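Local coordinates for protein flap endonuclease 1 (Desulfurococcus amylolyticus, PDB 3ORY) that probably cuts the single-stranded 5' flaps that arise on branched DNA during replication and repair, as flap endonucleases of the XPG family do, at residues G35-I40 with K88-F93; V175-A180 with D304-E309; L191-P196 with K295-P300. One frame throughout, in Å; residues are numbered along the deposited sequence.

Contact 1: residues G35-I40 with K88-F93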
ATOM      1  N   GLY A  35      -3.695  10.821 -17.676  1.00 42.86           N
ATOM      2  CA  GLY A  35      -2.506  11.610 -17.987  1.00 41.91           C
ATOM      3  C   GLY A  35      -1.554  11.861 -16.826  1.00 40.34           C
ATOM      4  O   GLY A  35      -0.440  12.330 -17.043  1.00 40.19           O
ATOM      5  N   LYS A  36      -1.977  11.559 -15.596  1.00 39.05           N
ATOM      6  CA  LYS A  36      -1.122  11.792 -14.415  1.00 37.68           C
ATOM      7  C   LYS A  36      -0.131  10.655 -14.180  1.00 36.06           C
ATOM      8  O   LYS A  36      -0.424   9.488 -14.442  1.00 35.51           O
ATOM      9  CB  LYS A  36      -1.956  12.034 -13.149  1.00 37.68           C
ATOM     10  CG  LYS A  36      -2.904  13.246 -13.220  1.00 40.18           C
ATOM     11  CD  LYS A  36      -2.162  14.568 -13.066  1.00 43.35           C
ATOM     12  CE  LYS A  36      -2.886  15.739 -13.758  1.00 47.12           C
ATOM     13  NZ  LYS A  36      -4.342  15.784 -13.445  1.00 48.06           N
ATOM     14  N   ILE A  37       1.049  11.017 -13.693  1.00 34.77           N
ATOM     15  CA  ILE A  37       2.037  10.041 -13.256  1.00 33.01           C
ATOM     16  C   ILE A  37       1.787   9.753 -11.785  1.00 32.04           C
ATOM     17  O   ILE A  37       1.763  10.670 -10.963  1.00 32.12           O
ATOM     18  CB  ILE A  37       3.480  10.544 -13.480  1.00 32.94           C
ATOM     19  CG1 ILE A  37       3.708  10.861 -14.970  1.00 33.97           C
ATOM     20  CG2 ILE A  37       4.510   9.505 -12.940  1.00 31.95           C
ATOM     21  CD1 ILE A  37       5.011  11.612 -15.286  1.00 35.43           C
ATOM     22  N   ILE A  38       1.579   8.482 -11.455  1.00 31.20           N
ATOM     23  CA  ILE A  38       1.323   8.085 -10.072  1.00 30.09           C
ATOM     24  C   ILE A  38       2.432   7.149  -9.625  1.00 29.32           C
ATOM     25  O   ILE A  38       2.711   6.143 -10.293  1.00 29.52           O
ATOM     26  CB  ILE A  38      -0.069   7.410  -9.903  1.00 30.79           C
ATOM     27  CG1 ILE A  38      -1.204   8.336 -10.358  1.00 30.84           C
ATOM     28  CG2 ILE A  38      -0.294   6.935  -8.456  1.00 29.94           C
ATOM     29  CD1 ILE A  38      -1.349   9.605  -9.572  1.00 32.75           C
ATOM     30  N   VAL A  39       3.089   7.492  -8.517  1.00 27.72           N
ATOM     31  CA  VAL A  39       4.145   6.632  -7.996  1.00 26.41           C
ATOM     32  C   VAL A  39       3.597   5.697  -6.915  1.00 25.80           C
ATOM     33  O   VAL A  39       3.177   6.132  -5.843  1.00 25.61           O
ATOM     34  CB  VAL A  39       5.424   7.423  -7.583  1.00 26.13           C
ATOM     35  CG1 VAL A  39       5.133   8.478  -6.532  1.00 25.55           C
ATOM     36  CG2 VAL A  39       6.535   6.475  -7.129  1.00 25.76           C
ATOM     37  N   ILE A  40       3.605   4.405  -7.216  1.00 25.33           N
ATOM     38  CA  ILE A  40       2.937   3.412  -6.379  1.00 24.97           C
ATOM     39  C   ILE A  40       3.939   2.669  -5.516  1.00 24.52           C
ATOM     40  O   ILE A  40       4.872   2.035  -6.029  1.00 24.22           O
ATOM     41  CB  ILE A  40       2.150   2.391  -7.250  1.00 25.69           C
ATOM     42  CG1 ILE A  40       1.196   3.136  -8.199  1.00 25.98           C
ATOM     43  CG2 ILE A  40       1.395   1.377  -6.359  1.00 24.16           C
ATOM     44  CD1 ILE A  40       0.671   2.262  -9.372  1.00 25.92           C
ATOM     45  N   LYS A  88      -0.345   7.016 -15.774  1.00 33.46           N
ATOM     46  CA  LYS A  88       1.017   6.581 -16.064  1.00 33.39           C
ATOM     47  C   LYS A  88       1.664   6.093 -14.769  1.00 32.01           C
ATOM     48  O   LYS A  88       2.171   6.897 -13.985  1.00 31.82           O
ATOM     49  CB  LYS A  88       1.814   7.715 -16.719  1.00 34.18           C
ATOM     50  CG  LYS A  88       1.193   8.190 -18.040  1.00 37.06           C
ATOM     51  CD  LYS A  88       2.034   9.253 -18.720  1.00 41.46           C
ATOM     52  CE  LYS A  88       1.477   9.550 -20.107  1.00 44.56           C
ATOM     53  NZ  LYS A  88       2.001  10.829 -20.644  1.00 46.48           N
ATOM     54  N   PRO A  89       1.633   4.769 -14.530  1.00 31.51           N
ATOM     55  CA  PRO A  89       2.127   4.292 -13.245  1.00 30.42           C
ATOM     56  C   PRO A  89       3.628   4.031 -13.221  1.00 29.79           C
ATOM     57  O   PRO A  89       4.224   3.629 -14.229  1.00 29.73           O
ATOM     58  CB  PRO A  89       1.351   2.984 -13.046  1.00 30.46           C
ATOM     59  CG  PRO A  89       1.147   2.451 -14.449  1.00 30.89           C
ATOM     60  CD  PRO A  89       1.192   3.654 -15.395  1.00 31.09           C
ATOM     61  N   VAL A  90       4.226   4.273 -12.059  1.00 29.00           N
ATOM     62  CA  VAL A  90       5.597   3.884 -11.783  1.00 28.20           C
ATOM     63  C   VAL A  90       5.615   3.333 -10.356  1.00 27.33           C
ATOM     64  O   VAL A  90       5.020   3.919  -9.447  1.00 27.49           O
ATOM     65  CB  VAL A  90       6.605   5.065 -11.970  1.00 28.71           C
ATOM     66  CG1 VAL A  90       6.145   6.333 -11.233  1.00 29.49           C
ATOM     67  CG2 VAL A  90       8.036   4.662 -11.545  1.00 27.92           C
ATOM     68  N   TYR A  91       6.258   2.190 -10.173  1.00 25.96           N
ATOM     69  CA  TYR A  91       6.347   1.582  -8.854  1.00 25.45           C
ATOM     70  C   TYR A  91       7.659   1.977  -8.200  1.00 25.02           C
ATOM     71  O   TYR A  91       8.617   2.323  -8.886  1.00 25.77           O
ATOM     72  CB  TYR A  91       6.215   0.054  -8.954  1.00 24.68           C
ATOM     73  CG  TYR A  91       4.785  -0.383  -9.225  1.00 25.55           C
ATOM     74  CD1 TYR A  91       3.932  -0.751  -8.178  1.00 23.85           C
ATOM     75  CD2 TYR A  91       4.283  -0.410 -10.524  1.00 25.37           C
ATOM     76  CE1 TYR A  91       2.612  -1.154  -8.432  1.00 24.27           C
ATOM     77  CE2 TYR A  91       2.976  -0.801 -10.783  1.00 27.56           C
ATOM     78  CZ  TYR A  91       2.149  -1.164  -9.735  1.00 26.55           C
ATOM     79  OH  TYR A  91       0.865  -1.547 -10.014  1.00 27.13           O
ATOM     80  N   VAL A  92       7.690   1.963  -6.872  1.00 24.40           N
ATOM     81  CA  VAL A  92       8.924   2.213  -6.148  1.00 23.46           C
ATOM     82  C   VAL A  92       9.132   1.100  -5.128  1.00 23.37           C
ATOM     83  O   VAL A  92       8.225   0.780  -4.354  1.00 23.67           O
ATOM     84  CB  VAL A  92       8.960   3.625  -5.490  1.00 24.19           C
ATOM     85  CG1 VAL A  92       7.744   3.868  -4.595  1.00 23.35           C
ATOM     86  CG2 VAL A  92      10.289   3.845  -4.732  1.00 22.38           C
ATOM     87  N   PHE A  93      10.323   0.507  -5.139  1.00 22.66           N
ATOM     88  CA  PHE A  93      10.619  -0.601  -4.247  1.00 22.21           C
ATOM     89  C   PHE A  93      11.651  -0.225  -3.204  1.00 22.12           C
ATOM     90  O   PHE A  93      12.616   0.495  -3.493  1.00 22.49           O
ATOM     91  CB  PHE A  93      11.068  -1.831  -5.050  1.00 21.67           C
ATOM     92  CG  PHE A  93       9.954  -2.465  -5.834  1.00 23.17           C
ATOM     93  CD1 PHE A  93       9.030  -3.287  -5.210  1.00 23.90           C
ATOM     94  CD2 PHE A  93       9.830  -2.234  -7.202  1.00 23.58           C
ATOM     95  CE1 PHE A  93       7.978  -3.888  -5.942  1.00 25.41           C
ATOM     96  CE2 PHE A  93       8.788  -2.808  -7.941  1.00 26.42           C
ATOM     97  CZ  PHE A  93       7.858  -3.639  -7.304  1.00 25.83           C
TER
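Two neighbouring parallel strands, Ile37-Ile40 and Lys88-Phe93, meet here in the central sheet of the PIN-like nuclease domain. They are the two arms of a beta-alpha-beta crossover: the chain leaves the first strand, runs through helices 42-52 and 70-84, and comes back in the same direction, the strands crossing at 25°. Five backbone hydrogen bonds zip them together, from Lys88 N to Lys36 O at one end to Val92 N to Ile40 O at the other, with Ile40 N to Val90 O the shortest at 2.7 Å. The carbonyls do double duty: Val90 O also receives a CA-H...O contact from Val39 CA at 3.2 Å.

On one face Ile37, Val39, Val90 and Val92 pack against one another, Ile37 CG2 touching Val90 CG1 and Val39 CG2 reaching Val92 CG1 at 3.8 Å, and helix 167-176 packs over the two valines Val39 and Val92. The other face carries Ile40, Pro89 and Tyr91, with helix 70-84 lying against all three. Tyr91 and Ile40 run side by side, and the phenol's OH is tied to Thr79 of that helix. Ile40 holds CG2 anti to its own nitrogen and its CG1-CD1 arm stretched out (chi2 164°). The isoleucine therefore lies along the phenol: CB sits over the ring face, CG2 comes within 3.5 Å of CE1, and CD1 touches both Tyr91 CZ (3.7 Å) and Pro89 CB (3.8 Å).

Contact 2: residues V175-A180 with D304-E309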
ATOM      1  N   VAL A 175       7.314  12.832  -5.796  1.00 26.94           N
ATOM      2  CA  VAL A 175       6.241  13.826  -5.898  1.00 27.84           C
ATOM      3  C   VAL A 175       6.756  15.238  -5.566  1.00 28.97           C
ATOM      4  O   VAL A 175       6.419  16.190  -6.271  1.00 28.95           O
ATOM      5  CB  VAL A 175       5.017  13.470  -5.024  1.00 27.77           C
ATOM      6  CG1 VAL A 175       3.880  14.472  -5.267  1.00 27.34           C
ATOM      7  CG2 VAL A 175       4.520  12.056  -5.340  1.00 26.43           C
ATOM      8  N   LYS A 176       7.575  15.356  -4.512  1.00 29.21           N
ATOM      9  CA  LYS A 176       8.219  16.634  -4.145  1.00 30.42           C
ATOM     10  C   LYS A 176       8.980  17.258  -5.308  1.00 31.90           C
ATOM     11  O   LYS A 176       8.939  18.482  -5.505  1.00 31.87           O
ATOM     12  CB  LYS A 176       9.206  16.442  -3.001  1.00 30.16           C
ATOM     13  CG  LYS A 176       8.605  16.317  -1.617  1.00 28.97           C
ATOM     14  CD  LYS A 176       9.748  16.239  -0.605  1.00 29.77           C
ATOM     15  CE  LYS A 176       9.283  15.841   0.770  1.00 28.90           C
ATOM     16  NZ  LYS A 176      10.386  16.010   1.760  1.00 27.62           N
ATOM     17  N   LYS A 177       9.686  16.414  -6.061  1.00 32.11           N
ATOM     18  CA  LYS A 177      10.502  16.855  -7.194  1.00 33.44           C
ATOM     19  C   LYS A 177       9.680  17.236  -8.432  1.00 33.87           C
ATOM     20  O   LYS A 177      10.236  17.706  -9.418  1.00 34.30           O
ATOM     21  CB  LYS A 177      11.529  15.771  -7.573  1.00 33.36           C
ATOM     22  CG  LYS A 177      12.599  15.490  -6.515  1.00 35.92           C
ATOM     23  CD  LYS A 177      13.347  16.747  -6.074  1.00 40.50           C
ATOM     24  CE  LYS A 177      14.481  17.088  -7.026  1.00 44.39           C
ATOM     25  NZ  LYS A 177      15.019  18.451  -6.726  1.00 46.12           N
ATOM     26  N   GLY A 178       8.368  17.021  -8.382  1.00 34.18           N
ATOM     27  CA  GLY A 178       7.498  17.266  -9.543  1.00 34.88           C
ATOM     28  C   GLY A 178       7.604  16.181 -10.601  1.00 34.83           C
ATOM     29  O   GLY A 178       7.296  16.414 -11.769  1.00 35.09           O
ATOM     30  N   ASP A 179       8.038  14.988 -10.194  1.00 33.70           N
ATOM     31  CA  ASP A 179       8.239  13.884 -11.131  1.00 33.52           C
ATOM     32  C   ASP A 179       7.092  12.881 -11.103  1.00 32.96           C
ATOM     33  O   ASP A 179       7.102  11.901 -11.841  1.00 33.50           O
ATOM     34  CB  ASP A 179       9.590  13.195 -10.890  1.00 33.25           C
ATOM     35  CG  ASP A 179      10.770  14.062 -11.304  1.00 34.15           C
ATOM     36  OD1 ASP A 179      10.628  14.877 -12.233  1.00 34.60           O
ATOM     37  OD2 ASP A 179      11.844  13.942 -10.691  1.00 35.25           O
ATOM     38  N   ALA A 180       6.124  13.126 -10.224  1.00 32.13           N
ATOM     39  CA  ALA A 180       4.865  12.393 -10.188  1.00 31.23           C
ATOM     40  C   ALA A 180       3.830  13.311  -9.586  1.00 31.11           C
ATOM     41  O   ALA A 180       4.163  14.234  -8.849  1.00 30.54           O
ATOM     42  CB  ALA A 180       4.975  11.109  -9.361  1.00 30.69           C
ATOM     43  N   ASP A 304      18.100  11.137  -6.047  1.00 30.49           N
ATOM     44  CA  ASP A 304      17.845  11.792  -7.331  1.00 32.71           C
ATOM     45  C   ASP A 304      18.173  10.880  -8.491  1.00 33.46           C
ATOM     46  O   ASP A 304      17.949  11.243  -9.649  1.00 34.11           O
ATOM     47  CB  ASP A 304      18.738  13.030  -7.469  1.00 34.28           C
ATOM     48  CG  ASP A 304      18.292  14.156  -6.600  1.00 35.87           C
ATOM     49  OD1 ASP A 304      17.071  14.371  -6.490  1.00 37.91           O
ATOM     50  OD2 ASP A 304      19.169  14.833  -6.028  1.00 40.39           O
ATOM     51  N   ASN A 305      18.733   9.713  -8.177  1.00 33.77           N
ATOM     52  CA  ASN A 305      19.240   8.782  -9.175  1.00 35.10           C
ATOM     53  C   ASN A 305      18.137   7.854  -9.692  1.00 34.99           C
ATOM     54  O   ASN A 305      18.099   6.670  -9.364  1.00 34.80           O
ATOM     55  CB  ASN A 305      20.430   7.992  -8.592  1.00 35.41           C
ATOM     56  CG  ASN A 305      21.009   6.978  -9.567  1.00 37.94           C
ATOM     57  OD1 ASN A 305      21.006   7.196 -10.776  1.00 41.51           O
ATOM     58  ND2 ASN A 305      21.519   5.859  -9.036  1.00 38.62           N
ATOM     59  N   TYR A 306      17.223   8.419 -10.473  1.00 35.20           N
ATOM     60  CA  TYR A 306      16.151   7.668 -11.108  1.00 35.83           C
ATOM     61  C   TYR A 306      15.772   8.384 -12.386  1.00 37.12           C
ATOM     62  O   TYR A 306      15.980   9.590 -12.510  1.00 37.19           O
ATOM     63  CB  TYR A 306      14.915   7.533 -10.196  1.00 34.77           C
ATOM     64  CG  TYR A 306      14.263   8.850  -9.795  1.00 34.26           C
ATOM     65  CD1 TYR A 306      13.357   9.497 -10.639  1.00 34.46           C
ATOM     66  CD2 TYR A 306      14.549   9.441  -8.557  1.00 33.02           C
ATOM     67  CE1 TYR A 306      12.768  10.719 -10.271  1.00 34.11           C
ATOM     68  CE2 TYR A 306      13.962  10.645  -8.177  1.00 32.84           C
ATOM     69  CZ  TYR A 306      13.077  11.278  -9.036  1.00 33.62           C
ATOM     70  OH  TYR A 306      12.512  12.465  -8.646  1.00 33.37           O
ATOM     71  N   ARG A 307      15.205   7.645 -13.328  1.00 38.43           N
ATOM     72  CA  ARG A 307      14.691   8.247 -14.553  1.00 40.59           C
ATOM     73  C   ARG A 307      13.498   7.432 -15.034  1.00 40.49           C
ATOM     74  O   ARG A 307      13.663   6.335 -15.573  1.00 41.42           O
ATOM     75  CB  ARG A 307      15.789   8.353 -15.627  1.00 41.78           C
ATOM     76  CG  ARG A 307      15.301   8.904 -16.975  1.00 45.66           C
ATOM     77  CD  ARG A 307      16.329   9.832 -17.620  1.00 51.35           C
ATOM     78  NE  ARG A 307      15.980  10.191 -18.998  1.00 55.78           N
ATOM     79  CZ  ARG A 307      16.799  10.065 -20.044  1.00 58.09           C
ATOM     80  NH1 ARG A 307      18.035   9.598 -19.881  1.00 58.98           N
ATOM     81  NH2 ARG A 307      16.388  10.421 -21.257  1.00 58.33           N
ATOM     82  N   ILE A 308      12.306   7.988 -14.837  1.00 40.08           N
ATOM     83  CA  ILE A 308      11.049   7.288 -15.079  1.00 39.47           C
ATOM     84  C   ILE A 308      10.673   7.277 -16.566  1.00 40.67           C
ATOM     85  O   ILE A 308      10.275   8.307 -17.133  1.00 40.78           O
ATOM     86  CB  ILE A 308       9.912   7.904 -14.239  1.00 38.82           C
ATOM     87  CG1 ILE A 308      10.284   7.903 -12.744  1.00 37.48           C
ATOM     88  CG2 ILE A 308       8.605   7.172 -14.485  1.00 37.90           C
ATOM     89  CD1 ILE A 308       9.474   8.882 -11.915  1.00 35.43           C
ATOM     90  N   GLU A 309      10.808   6.104 -17.184  1.00 40.93           N
ATOM     91  CA  GLU A 309      10.484   5.917 -18.602  1.00 42.43           C
ATOM     92  C   GLU A 309       9.638   4.667 -18.793  1.00 41.81           C
ATOM     93  O   GLU A 309       9.839   3.663 -18.116  1.00 41.27           O
ATOM     94  CB  GLU A 309      11.758   5.799 -19.445  1.00 43.20           C
ATOM     95  CG  GLU A 309      12.608   7.070 -19.511  1.00 46.30           C
ATOM     96  CD  GLU A 309      13.885   6.885 -20.320  1.00 51.10           C
ATOM     97  OE1 GLU A 309      14.323   5.727 -20.511  1.00 52.73           O
ATOM     98  OE2 GLU A 309      14.454   7.903 -20.769  1.00 53.82           O
TER
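Tyr306 reaches across to Asp179 with its phenol, and this is the tight centre of an otherwise shallow surface contact. Its OH donates to Asp179 OD2 over a short 2.6 Å, and OD2 accepts through its anti lone pair, the one facing away from the other carboxylate oxygen. OD2 lies at the ring edge, near its plane, while the carboxylate plane is turned 82° from the ring. Lys177 CB packs beside this bond, 3.6 Å from Tyr306 OH. Tyr306 has CG lodged between its backbone N and carbonyl carbon (chi1 61°), a setting that sends the ring from the loop toward helix 167-176, where it also touches Gln170 and Ile174.

That helix ends just here in a Schellman motif, with Gly178 taking the positive phi and its N bonding back to Val175 O at 3.0 Å; the turn brings Asp179 to face the loop between helices 290-298 and 315-325. Beside it, Ile308 CD1 rests 3.8 Å from Asp179 O.

The solvent side is much looser. Lys177 bends at chi2 and chi3 toward Asp304, its NZ stopping 4.6 Å from Asp304 OD1, too far for a salt bridge, though the opposite charges may still attract weakly. Asp304 OD1 is hydrogen-bonded to Tyr173 OH of helix 167-176.

Contact 3: residues L191-P196 with K295-P300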
ATOM      1  N   LEU A 191       2.896  10.676   3.300  1.00 23.00           N
ATOM      2  CA  LEU A 191       2.552  12.005   3.827  1.00 23.83           C
ATOM      3  C   LEU A 191       3.501  12.419   4.942  1.00 24.10           C
ATOM      4  O   LEU A 191       3.957  13.565   4.979  1.00 24.81           O
ATOM      5  CB  LEU A 191       1.107  12.043   4.333  1.00 23.88           C
ATOM      6  CG  LEU A 191       0.036  11.875   3.247  1.00 24.78           C
ATOM      7  CD1 LEU A 191      -1.350  11.734   3.866  1.00 25.30           C
ATOM      8  CD2 LEU A 191       0.062  13.055   2.267  1.00 25.80           C
ATOM      9  N   LEU A 192       3.811  11.482   5.833  1.00 24.09           N
ATOM     10  CA  LEU A 192       4.751  11.741   6.928  1.00 24.95           C
ATOM     11  C   LEU A 192       6.128  12.092   6.375  1.00 24.63           C
ATOM     12  O   LEU A 192       6.822  12.939   6.936  1.00 25.06           O
ATOM     13  CB  LEU A 192       4.847  10.536   7.871  1.00 24.74           C
ATOM     14  CG  LEU A 192       3.863  10.293   9.027  1.00 27.32           C
ATOM     15  CD1 LEU A 192       2.440  10.628   8.694  1.00 27.23           C
ATOM     16  CD2 LEU A 192       3.955   8.814   9.418  1.00 30.12           C
ATOM     17  N   PHE A 193       6.489  11.459   5.256  1.00 24.08           N
ATOM     18  CA  PHE A 193       7.739  11.730   4.529  1.00 23.69           C
ATOM     19  C   PHE A 193       7.639  12.927   3.578  1.00 24.57           C
ATOM     20  O   PHE A 193       8.556  13.186   2.775  1.00 24.34           O
ATOM     21  CB  PHE A 193       8.165  10.493   3.738  1.00 22.96           C
ATOM     22  CG  PHE A 193       8.730   9.378   4.582  1.00 22.99           C
ATOM     23  CD1 PHE A 193       9.843   9.593   5.412  1.00 22.19           C
ATOM     24  CD2 PHE A 193       8.179   8.093   4.509  1.00 21.50           C
ATOM     25  CE1 PHE A 193      10.382   8.533   6.168  1.00 22.56           C
ATOM     26  CE2 PHE A 193       8.714   7.032   5.252  1.00 22.86           C
ATOM     27  CZ  PHE A 193       9.809   7.251   6.084  1.00 21.10           C
ATOM     28  N   GLY A 194       6.530  13.660   3.670  1.00 25.39           N
ATOM     29  CA  GLY A 194       6.410  14.942   2.993  1.00 26.28           C
ATOM     30  C   GLY A 194       5.783  14.943   1.611  1.00 26.82           C
ATOM     31  O   GLY A 194       5.885  15.945   0.893  1.00 27.00           O
ATOM     32  N   SER A 195       5.133  13.846   1.217  1.00 26.29           N
ATOM     33  CA  SER A 195       4.492  13.810  -0.102  1.00 26.88           C
ATOM     34  C   SER A 195       3.370  14.842  -0.150  1.00 27.32           C
ATOM     35  O   SER A 195       2.513  14.828   0.707  1.00 27.09           O
ATOM     36  CB  SER A 195       3.904  12.443  -0.403  1.00 26.37           C
ATOM     37  OG  SER A 195       3.234  12.463  -1.653  1.00 27.03           O
ATOM     38  N   PRO A 196       3.383  15.741  -1.155  1.00 28.49           N
ATOM     39  CA  PRO A 196       2.322  16.750  -1.285  1.00 29.68           C
ATOM     40  C   PRO A 196       0.942  16.121  -1.485  1.00 30.15           C
ATOM     41  O   PRO A 196      -0.065  16.693  -1.060  1.00 30.52           O
ATOM     42  CB  PRO A 196       2.731  17.530  -2.540  1.00 30.42           C
ATOM     43  CG  PRO A 196       4.204  17.379  -2.603  1.00 29.80           C
ATOM     44  CD  PRO A 196       4.488  15.987  -2.094  1.00 28.61           C
ATOM     45  N   LYS A 295      13.337  13.585  13.143  1.00 22.83           N
ATOM     46  CA  LYS A 295      14.291  14.267  12.252  1.00 23.16           C
ATOM     47  C   LYS A 295      14.614  13.446  11.014  1.00 22.72           C
ATOM     48  O   LYS A 295      14.873  14.011   9.936  1.00 22.63           O
ATOM     49  CB  LYS A 295      15.577  14.659  12.992  1.00 23.63           C
ATOM     50  CG  LYS A 295      15.352  15.707  14.091  1.00 27.05           C
ATOM     51  CD  LYS A 295      16.684  16.111  14.745  1.00 31.79           C
ATOM     52  CE  LYS A 295      16.484  17.198  15.808  1.00 37.21           C
ATOM     53  NZ  LYS A 295      15.742  18.370  15.262  1.00 39.13           N
ATOM     54  N   TYR A 296      14.620  12.118  11.160  1.00 21.74           N
ATOM     55  CA  TYR A 296      14.810  11.252   9.998  1.00 21.16           C
ATOM     56  C   TYR A 296      13.628  11.375   9.027  1.00 21.47           C
ATOM     57  O   TYR A 296      13.820  11.552   7.821  1.00 20.83           O
ATOM     58  CB  TYR A 296      15.034   9.775  10.380  1.00 20.74           C
ATOM     59  CG  TYR A 296      15.156   8.950   9.132  1.00 20.36           C
ATOM     60  CD1 TYR A 296      16.344   8.939   8.406  1.00 20.39           C
ATOM     61  CD2 TYR A 296      14.054   8.251   8.618  1.00 19.71           C
ATOM     62  CE1 TYR A 296      16.456   8.217   7.223  1.00 20.47           C
ATOM     63  CE2 TYR A 296      14.156   7.540   7.429  1.00 20.05           C
ATOM     64  CZ  TYR A 296      15.365   7.522   6.741  1.00 20.93           C
ATOM     65  OH  TYR A 296      15.490   6.833   5.544  1.00 21.27           O
ATOM     66  N   PHE A 297      12.404  11.286   9.552  1.00 21.53           N
ATOM     67  CA  PHE A 297      11.212  11.477   8.708  1.00 22.47           C
ATOM     68  C   PHE A 297      11.235  12.812   7.964  1.00 22.96           C
ATOM     69  O   PHE A 297      10.798  12.893   6.815  1.00 23.49           O
ATOM     70  CB  PHE A 297       9.920  11.325   9.524  1.00 21.31           C
ATOM     71  CG  PHE A 297       9.409   9.893   9.583  1.00 22.16           C
ATOM     72  CD1 PHE A 297       8.321   9.499   8.808  1.00 21.97           C
ATOM     73  CD2 PHE A 297      10.029   8.944  10.387  1.00 22.15           C
ATOM     74  CE1 PHE A 297       7.848   8.176   8.832  1.00 21.44           C
ATOM     75  CE2 PHE A 297       9.560   7.607  10.431  1.00 23.66           C
ATOM     76  CZ  PHE A 297       8.462   7.233   9.647  1.00 23.03           C
ATOM     77  N   LEU A 298      11.769  13.847   8.603  1.00 23.94           N
ATOM     78  CA  LEU A 298      11.913  15.156   7.954  1.00 25.08           C
ATOM     79  C   LEU A 298      12.938  15.144   6.832  1.00 25.46           C
ATOM     80  O   LEU A 298      12.783  15.870   5.870  1.00 25.57           O
ATOM     81  CB  LEU A 298      12.278  16.256   8.970  1.00 25.32           C
ATOM     82  CG  LEU A 298      11.195  16.688   9.972  1.00 26.24           C
ATOM     83  CD1 LEU A 298      11.806  17.575  11.056  1.00 27.78           C
ATOM     84  CD2 LEU A 298      10.058  17.408   9.254  1.00 25.91           C
ATOM     85  N   GLN A 299      14.001  14.352   6.972  1.00 25.71           N
ATOM     86  CA  GLN A 299      15.042  14.283   5.945  1.00 26.44           C
ATOM     87  C   GLN A 299      15.463  12.841   5.709  1.00 24.97           C
ATOM     88  O   GLN A 299      16.562  12.444   6.115  1.00 24.86           O
ATOM     89  CB  GLN A 299      16.259  15.116   6.344  1.00 27.45           C
ATOM     90  CG  GLN A 299      15.938  16.577   6.573  1.00 33.59           C
ATOM     91  CD  GLN A 299      17.150  17.452   6.472  1.00 40.58           C
ATOM     92  OE1 GLN A 299      17.569  17.823   5.372  1.00 44.73           O
ATOM     93  NE2 GLN A 299      17.728  17.800   7.623  1.00 42.18           N
ATOM     94  N   PRO A 300      14.586  12.045   5.068  1.00 24.30           N
ATOM     95  CA  PRO A 300      14.847  10.613   4.905  1.00 23.43           C
ATOM     96  C   PRO A 300      15.873  10.352   3.817  1.00 23.38           C
ATOM     97  O   PRO A 300      16.197  11.255   3.028  1.00 22.62           O
ATOM     98  CB  PRO A 300      13.482  10.051   4.496  1.00 22.94           C
ATOM     99  CG  PRO A 300      12.821  11.184   3.787  1.00 23.80           C
ATOM    100  CD  PRO A 300      13.279  12.432   4.490  1.00 24.20           C
TER
HETATM  101  O   HOH W   1       8.740  14.635   6.153  1.00 22.94           O
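An offset stack of Phe193 on Phe297 joins the C-terminal ends of two helices, 189-192 and 290-298, in a buried contact with helices 167-176 and 237-247 beside it. The rings are virtually parallel, 1° apart in plane with centroids 4.3 Å apart, and slipped so that Phe193 CE1 lies over the Phe297 ring, 3.5 Å from CD1, while Phe297 CE1 lies over the ring of Phe193. Phe193 sets CG anti to its carbonyl carbon (chi1 -74°), which carries its ring toward helix 290-298. The side chains cross at a slant, and the CD1-CE1-CZ sides of the two rings overlap.

Leu192 runs alongside Phe297, its CB 3.7 Å from CD1. Pro300, just past the end of helix 290-298, brings CG to 3.7 Å from Phe193 CD1, and Tyr296 adds a looser touch through CE2. Phe193 also packs on Ala169 and Ala172 of helix 167-176, and Phe297 on Ile241 of helix 237-247, which is probably part of the helix-two-turn-helix DNA-binding motif of this family. Gly194, with positive phi, closes the first helix as the C-prime residue of a Schellman motif.

No direct hydrogen bond crosses the contact. One water does the polar work instead, donating to Leu192 O at 2.7 Å and to Phe297 O at 2.8 Å. The union thus rests on ring stacking and apolar packing, with a single water satisfying carbonyls at the ends of both helices.

Contact 1 closes first along the chain; contact 3 is then nested inside the long loop that contact 2 closes. Helix 167-176 is the common element: it packs on the sheet face of contact 1, the turn at its C-terminal end forms one side of contact 2, and its alanines support Phe193 of contact 3. Contacts 1 and 2, centres 10 Å apart, touch, Val39 against Val175 and Val90 against Ile308. Contacts 2 and 3, centres 16 Å apart, touch where Val175 meets Pro196. Contacts 1 and 3 stay about 7 Å apart at their nearest atoms. Contacts 2 and 3 place the chain from the end of helix 290-298 to Ile308 along helix 167-176, which also packs on the sheet of contact 1.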